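PDB 3KTY: probable methyltransferase from Bordetella pertussis, which probably transfers a methyl group from S-adenosyl-L-methionine to RNA, as a TrmH-family enzyme of which this chain is the SpoU methylase domain. Local coordinates for residues V82-L88 with G119-L125; P99-A105 with R142-P147. All blocks are in the same frame, centred on the assembly; numbering follows the deposited sequence. Where two conformers were deposited one is given.

Interaction 1: residues V82-L88 with G119-L125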
loop_
_atom_site.group_PDB
_atom_site.type_symbol
_atom_site.label_atom_id
_atom_site.label_comp_id
_atom_site.label_asym_id
_atom_site.label_seq_id
_atom_site.Cartn_x
_atom_site.Cartn_y
_atom_site.Cartn_z
ATOM N N VAL A 82 5.375 -24.715 -3.491
ATOM C CA VAL A 82 5.241 -23.834 -2.367
ATOM C C VAL A 82 5.105 -24.597 -1.074
ATOM O O VAL A 82 4.277 -25.483 -0.976
ATOM C CB VAL A 82 4.041 -22.899 -2.552
ATOM C CG1 VAL A 82 3.827 -22.073 -1.267
ATOM C CG2 VAL A 82 4.284 -21.995 -3.780
ATOM N N THR A 83 5.886 -24.216 -0.062
ATOM C CA THR A 83 5.801 -24.860 1.249
ATOM C C THR A 83 4.891 -24.170 2.264
ATOM O O THR A 83 4.433 -24.804 3.205
ATOM C CB THR A 83 7.196 -25.136 1.864
ATOM O OG1 THR A 83 7.934 -23.915 1.987
ATOM C CG2 THR A 83 7.973 -26.101 1.007
ATOM N N LEU A 84 4.617 -22.885 2.061
ATOM C CA LEU A 84 3.717 -22.123 2.937
ATOM C C LEU A 84 2.946 -21.089 2.101
ATOM O O LEU A 84 3.527 -20.152 1.550
ATOM C CB LEU A 84 4.496 -21.430 4.067
ATOM C CG LEU A 84 3.623 -20.535 4.955
ATOM C CD1 LEU A 84 2.497 -21.332 5.614
ATOM C CD2 LEU A 84 4.448 -19.736 6.020
ATOM N N ALA A 85 1.643 -21.287 1.982
ATOM C CA ALA A 85 0.871 -20.477 1.084
ATOM C C ALA A 85 -0.239 -19.814 1.822
ATOM O O ALA A 85 -1.020 -20.483 2.482
ATOM C CB ALA A 85 0.317 -21.295 -0.060
ATOM N N PHE A 86 -0.313 -18.494 1.702
ATOM C CA PHE A 86 -1.441 -17.763 2.294
ATOM C C PHE A 86 -2.519 -17.416 1.290
ATOM O O PHE A 86 -2.239 -16.828 0.237
ATOM C CB PHE A 86 -0.964 -16.480 2.975
ATOM C CG PHE A 86 -0.101 -16.723 4.139
ATOM C CD1 PHE A 86 -0.665 -16.899 5.398
ATOM C CD2 PHE A 86 1.281 -16.788 3.995
ATOM C CE1 PHE A 86 0.146 -17.106 6.512
ATOM C CE2 PHE A 86 2.115 -16.999 5.101
ATOM C CZ PHE A 86 1.543 -17.163 6.356
ATOM N N ALA A 87 -3.747 -17.787 1.610
ATOM C CA ALA A 87 -4.887 -17.278 0.861
ATOM C C ALA A 87 -5.238 -15.862 1.369
ATOM O O ALA A 87 -5.725 -15.696 2.485
ATOM C CB ALA A 87 -6.059 -18.181 1.038
ATOM N N LEU A 88 -5.029 -14.854 0.534
ATOM C CA LEU A 88 -5.387 -13.477 0.885
ATOM C C LEU A 88 -6.848 -13.095 0.568
ATOM O O LEU A 88 -7.312 -13.177 -0.574
ATOM C CB LEU A 88 -4.437 -12.517 0.173
ATOM C CG LEU A 88 -4.388 -11.117 0.779
ATOM C CD1 LEU A 88 -4.663 -11.204 2.257
ATOM C CD2 LEU A 88 -3.048 -10.484 0.534
ATOM N N GLY A 119 12.328 -23.545 1.829
ATOM C CA GLY A 119 10.921 -23.210 1.921
ATOM C C GLY A 119 10.555 -22.116 0.926
ATOM O O GLY A 119 11.383 -21.327 0.504
ATOM N N VAL A 120 9.302 -22.105 0.513
ATOM C CA VAL A 120 8.846 -21.140 -0.442
ATOM C C VAL A 120 7.534 -20.646 0.064
ATOM O O VAL A 120 6.674 -21.427 0.485
ATOM C CB VAL A 120 8.603 -21.755 -1.823
ATOM C CG1 VAL A 120 8.006 -20.693 -2.748
ATOM C CG2 VAL A 120 9.895 -22.249 -2.364
ATOM N N VAL A 121 7.373 -19.333 0.029
ATOM C CA VAL A 121 6.168 -18.744 0.564
ATOM C C VAL A 121 5.392 -18.147 -0.568
ATOM O O VAL A 121 5.955 -17.498 -1.454
ATOM C CB VAL A 121 6.477 -17.644 1.644
ATOM C CG1 VAL A 121 5.220 -16.851 1.979
ATOM C CG2 VAL A 121 7.013 -18.285 2.882
ATOM N N ALA A 122 4.088 -18.356 -0.538
ATOM C CA ALA A 122 3.255 -17.706 -1.522
ATOM C C ALA A 122 2.113 -16.990 -0.876
ATOM O O ALA A 122 1.510 -17.464 0.112
ATOM C CB ALA A 122 2.733 -18.709 -2.601
ATOM N N ILE A 123 1.827 -15.835 -1.467
ATOM C CA ILE A 123 0.603 -15.101 -1.232
ATOM C C ILE A 123 -0.313 -15.290 -2.409
ATOM O O ILE A 123 0.078 -15.032 -3.535
ATOM C CB ILE A 123 0.896 -13.613 -1.134
ATOM C CG1 ILE A 123 1.958 -13.390 -0.062
ATOM C CG2 ILE A 123 -0.388 -12.854 -0.713
ATOM C CD1 ILE A 123 1.502 -13.850 1.296
ATOM N N VAL A 124 -1.537 -15.717 -2.137
ATOM C CA VAL A 124 -2.528 -16.018 -3.168
ATOM C C VAL A 124 -3.734 -15.079 -3.181
ATOM O O VAL A 124 -4.512 -15.042 -2.227
ATOM C CB VAL A 124 -3.065 -17.468 -2.967
ATOM C CG1 VAL A 124 -4.042 -17.876 -4.102
ATOM C CG2 VAL A 124 -1.910 -18.466 -2.860
ATOM N N LEU A 125 -3.912 -14.352 -4.276
ATOM C CA LEU A 125 -5.042 -13.417 -4.430
ATOM C C LEU A 125 -6.043 -13.770 -5.516
ATOM O O LEU A 125 -5.661 -14.126 -6.635
ATOM C CB LEU A 125 -4.523 -12.062 -4.842
ATOM C CG LEU A 125 -3.517 -11.399 -3.935
ATOM C CD1 LEU A 125 -2.119 -11.835 -4.360
ATOM C CD2 LEU A 125 -3.712 -9.862 -4.035
#
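Phe86 lays its CB and CD2 against the end of Ile123, with CB 4.0 Å from Ile123 CD1. Ile123 serves two neighbours by branching: CD1 goes to Phe86, while CG2 meets Leu88 CD2 at 3.8 Å. The Phe86 ring, turned by chi1 -65° so that CG lies anti to its own carbonyl carbon, brings an edge near Val121 CG1. On the face carrying Ala122, the methyls of Val82, just before the strand, straddle Ala122 CB.

The backbones pair as a parallel ladder in which Leu84, Phe86 and Leu88 bond by turns to Val120, Ala122 and Val124; its bond from Phe86 N to Ala122 O, 2.6 Å, is close to straight at 166°. At the entry to the ladder, Val120 O takes both Thr83 N and Leu84 N, and Val120 N reaches Thr83 OG1 at 2.7 Å; that hydroxyl also bonds His112.

These are neighbouring strands in the middle of the domain's parallel sheet. Helices 102-115 and 157-172 cover the face carrying Phe86, Ile123 and Leu88, while strands 11-16 and 142-145 flank the pair.

Interaction 2: residues P99-A105 with R142-P147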
loop_
_atom_site.group_PDB
_atom_site.type_symbol
_atom_site.label_atom_id
_atom_site.label_comp_id
_atom_site.label_asym_id
_atom_site.label_seq_id
_atom_site.Cartn_x
_atom_site.Cartn_y
_atom_site.Cartn_z
ATOM N N PRO A 99 -9.572 -14.552 10.880
ATOM C CA PRO A 99 -8.374 -15.313 10.489
ATOM C C PRO A 99 -7.147 -14.495 10.864
ATOM O O PRO A 99 -7.307 -13.354 11.346
ATOM C CB PRO A 99 -8.486 -15.420 8.968
ATOM C CG PRO A 99 -9.352 -14.250 8.565
ATOM C CD PRO A 99 -10.197 -13.843 9.750
ATOM N N CYS A 100 -5.950 -15.045 10.661
ATOM C CA CYS A 100 -4.767 -14.268 11.000
ATOM C C CYS A 100 -4.661 -13.085 10.016
ATOM O O CYS A 100 -5.097 -13.171 8.872
ATOM C CB CYS A 100 -3.501 -15.133 11.047
ATOM S SG CYS A 100 -2.557 -15.182 9.527
ATOM N N ASP A 101 -4.123 -11.970 10.478
ATOM C CA ASP A 101 -4.023 -10.816 9.619
ATOM C C ASP A 101 -2.696 -10.804 8.901
ATOM O O ASP A 101 -1.767 -11.512 9.277
ATOM C CB ASP A 101 -4.250 -9.498 10.391
ATOM C CG ASP A 101 -3.180 -9.210 11.454
ATOM O OD1 ASP A 101 -1.973 -9.538 11.297
ATOM O OD2 ASP A 101 -3.566 -8.604 12.467
ATOM N N ILE A 102 -2.608 -9.962 7.885
ATOM C CA ILE A 102 -1.441 -9.905 7.020
ATOM C C ILE A 102 -0.163 -9.652 7.810
ATOM O O ILE A 102 0.913 -10.005 7.370
ATOM C CB ILE A 102 -1.625 -8.814 5.920
ATOM C CG1 ILE A 102 -0.489 -8.859 4.925
ATOM C CG2 ILE A 102 -1.747 -7.392 6.540
ATOM C CD1 ILE A 102 -0.493 -10.127 4.102
ATOM N N ARG A 103 -0.276 -9.012 8.970
ATOM C CA ARG A 103 0.908 -8.723 9.774
ATOM C C ARG A 103 1.420 -9.996 10.502
ATOM O O ARG A 103 2.601 -10.253 10.516
ATOM C CB ARG A 103 0.645 -7.541 10.715
ATOM C CG ARG A 103 1.626 -7.377 11.848
ATOM C CD ARG A 103 2.589 -6.201 11.677
ATOM N NE ARG A 103 2.098 -5.029 10.925
ATOM C CZ ARG A 103 2.015 -3.793 11.409
ATOM N NH1 ARG A 103 2.333 -3.549 12.684
ATOM N NH2 ARG A 103 1.629 -2.795 10.619
ATOM N N GLU A 104 0.504 -10.764 11.082
ATOM C CA GLU A 104 0.799 -12.107 11.580
ATOM C C GLU A 104 1.334 -13.024 10.451
ATOM O O GLU A 104 2.298 -13.769 10.624
ATOM C CB GLU A 104 -0.450 -12.696 12.268
ATOM C CG GLU A 104 -0.926 -11.844 13.455
ATOM C CD GLU A 104 -2.389 -12.062 13.877
ATOM O OE1 GLU A 104 -3.262 -12.283 13.012
ATOM O OE2 GLU A 104 -2.668 -11.984 15.092
ATOM N N ALA A 105 0.734 -12.930 9.283
ATOM C CA ALA A 105 1.080 -13.810 8.211
ATOM C C ALA A 105 2.515 -13.518 7.769
ATOM O O ALA A 105 3.341 -14.439 7.591
ATOM C CB ALA A 105 0.063 -13.719 7.082
ATOM N N ARG A 142 -2.894 -21.405 4.956
ATOM C CA ARG A 142 -3.584 -20.471 5.834
ATOM C C ARG A 142 -4.406 -19.468 5.068
ATOM O O ARG A 142 -4.146 -19.214 3.868
ATOM C CB ARG A 142 -2.577 -19.696 6.661
ATOM C CG ARG A 142 -1.738 -20.558 7.549
ATOM C CD ARG A 142 -2.476 -20.864 8.825
ATOM N NE ARG A 142 -1.503 -20.922 9.891
ATOM C CZ ARG A 142 -1.447 -20.083 10.919
ATOM N NH1 ARG A 142 -0.496 -20.249 11.818
ATOM N NH2 ARG A 142 -2.337 -19.107 11.066
ATOM N N ILE A 143 -5.391 -18.909 5.774
ATOM C CA ILE A 143 -6.142 -17.754 5.316
ATOM C C ILE A 143 -5.574 -16.566 6.044
ATOM O O ILE A 143 -5.307 -16.627 7.250
ATOM C CB ILE A 143 -7.599 -17.806 5.759
ATOM C CG1 ILE A 143 -7.869 -19.030 6.647
ATOM C CG2 ILE A 143 -8.517 -17.702 4.576
ATOM C CD1 ILE A 143 -8.382 -20.295 5.905
ATOM N N CYS A 144 -5.383 -15.470 5.338
ATOM C CA CYS A 144 -5.125 -14.234 6.047
ATOM C C CYS A 144 -5.977 -13.126 5.431
ATOM O O CYS A 144 -6.552 -13.309 4.367
ATOM C CB CYS A 144 -3.627 -13.913 6.120
ATOM S SG CYS A 144 -2.948 -13.316 4.631
ATOM N N HIS A 145 -6.116 -12.012 6.130
ATOM C CA HIS A 145 -6.956 -10.933 5.628
ATOM C C HIS A 145 -6.331 -9.572 5.877
ATOM O O HIS A 145 -5.445 -9.409 6.725
ATOM C CB HIS A 145 -8.384 -11.002 6.194
ATOM C CG HIS A 145 -8.534 -10.378 7.540
ATOM N ND1 HIS A 145 -9.475 -9.404 7.805
ATOM C CD2 HIS A 145 -7.862 -10.577 8.699
ATOM C CE1 HIS A 145 -9.388 -9.042 9.074
ATOM N NE2 HIS A 145 -8.416 -9.737 9.639
ATOM N N ILE A 146 -6.775 -8.602 5.098
ATOM C CA ILE A 146 -6.334 -7.234 5.291
ATOM C C ILE A 146 -7.542 -6.552 5.891
ATOM O O ILE A 146 -8.569 -6.417 5.219
ATOM C CB ILE A 146 -5.938 -6.600 3.963
ATOM C CG1 ILE A 146 -4.807 -7.414 3.319
ATOM C CG2 ILE A 146 -5.527 -5.167 4.150
ATOM C CD1 ILE A 146 -4.033 -6.673 2.268
ATOM N N PRO A 147 -7.454 -6.197 7.188
ATOM C CA PRO A 147 -8.561 -5.571 7.926
ATOM C C PRO A 147 -8.677 -4.087 7.558
ATOM O O PRO A 147 -8.253 -3.251 8.351
ATOM C CB PRO A 147 -8.139 -5.732 9.401
ATOM C CG PRO A 147 -6.601 -5.706 9.370
ATOM C CD PRO A 147 -6.248 -6.386 8.029
#
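Cys100 and Cys144 meet where the short, weakly bonded strand 100-101, last on its side of the parallel sheet of this SPOUT-type methyltransferase domain, lies beside strand 142-145 and turns straight into helix 102-115.

The backbone pairing is brief. His145 N donates to Cys100 O at 3.1 Å in a bent bond (139° at the hydrogen), and His145 O in turn accepts Ile102 N, the first residue of the helix. One strand residue therefore grips the chain on both sides of Asp101.

Apolar packing fills the side facing the helix. Cys144 CB lies 3.8 Å from Ala105 CB and equally near Cys100 SG. With chi1 76°, Cys144 SG stands between its backbone N and carbonyl carbon, which brings it to Ile102 CD1 at 4.1 Å. Ile102, Ile146 and Pro147 also pack on Trp166 of the second subunit. Across the strand, the His145 ring has Pro99 CD over one face and Pro147 N over the opposite face, both offset toward the rim, while Cys100 O lies at its edge in plane; Pro99 itself is poorly ordered.

Polar side chains cap the helix, and one reaches the second subunit: Asp101 OD2 bonds Tyr170 of that subunit. Asp101 is also the N-cap, forming a capping box with Glu104. In one of the two conformers of Glu104, its OE1 accepts from Asp101 N; the other half of the box is the bond from Glu104 N to Asp101 OD1, 2.8 Å long and nearly along the C-O axis of the carboxylate.

Both contacts belong to one parallel sheet and are joined directly: strand 84-89 of interaction 1 neighbours strand 142-145 of interaction 2, with Ala87 N 2.7 Å from Arg142 O and Ala87 O 2.9 Å from Cys144 N. Interaction 1 is buried, a continuous ladder with aliphatic and aromatic packing; interaction 2, about 12 Å away between centres, is partly buried, with only two hydrogen bonds between its segments, a polar helix cap and a reach to the second subunit. Helix 102-115 ties them together, since Ala105, at its start, packs on Phe86 CE1, and the same helix leads on to strand 121-125. Along the chain their segments alternate.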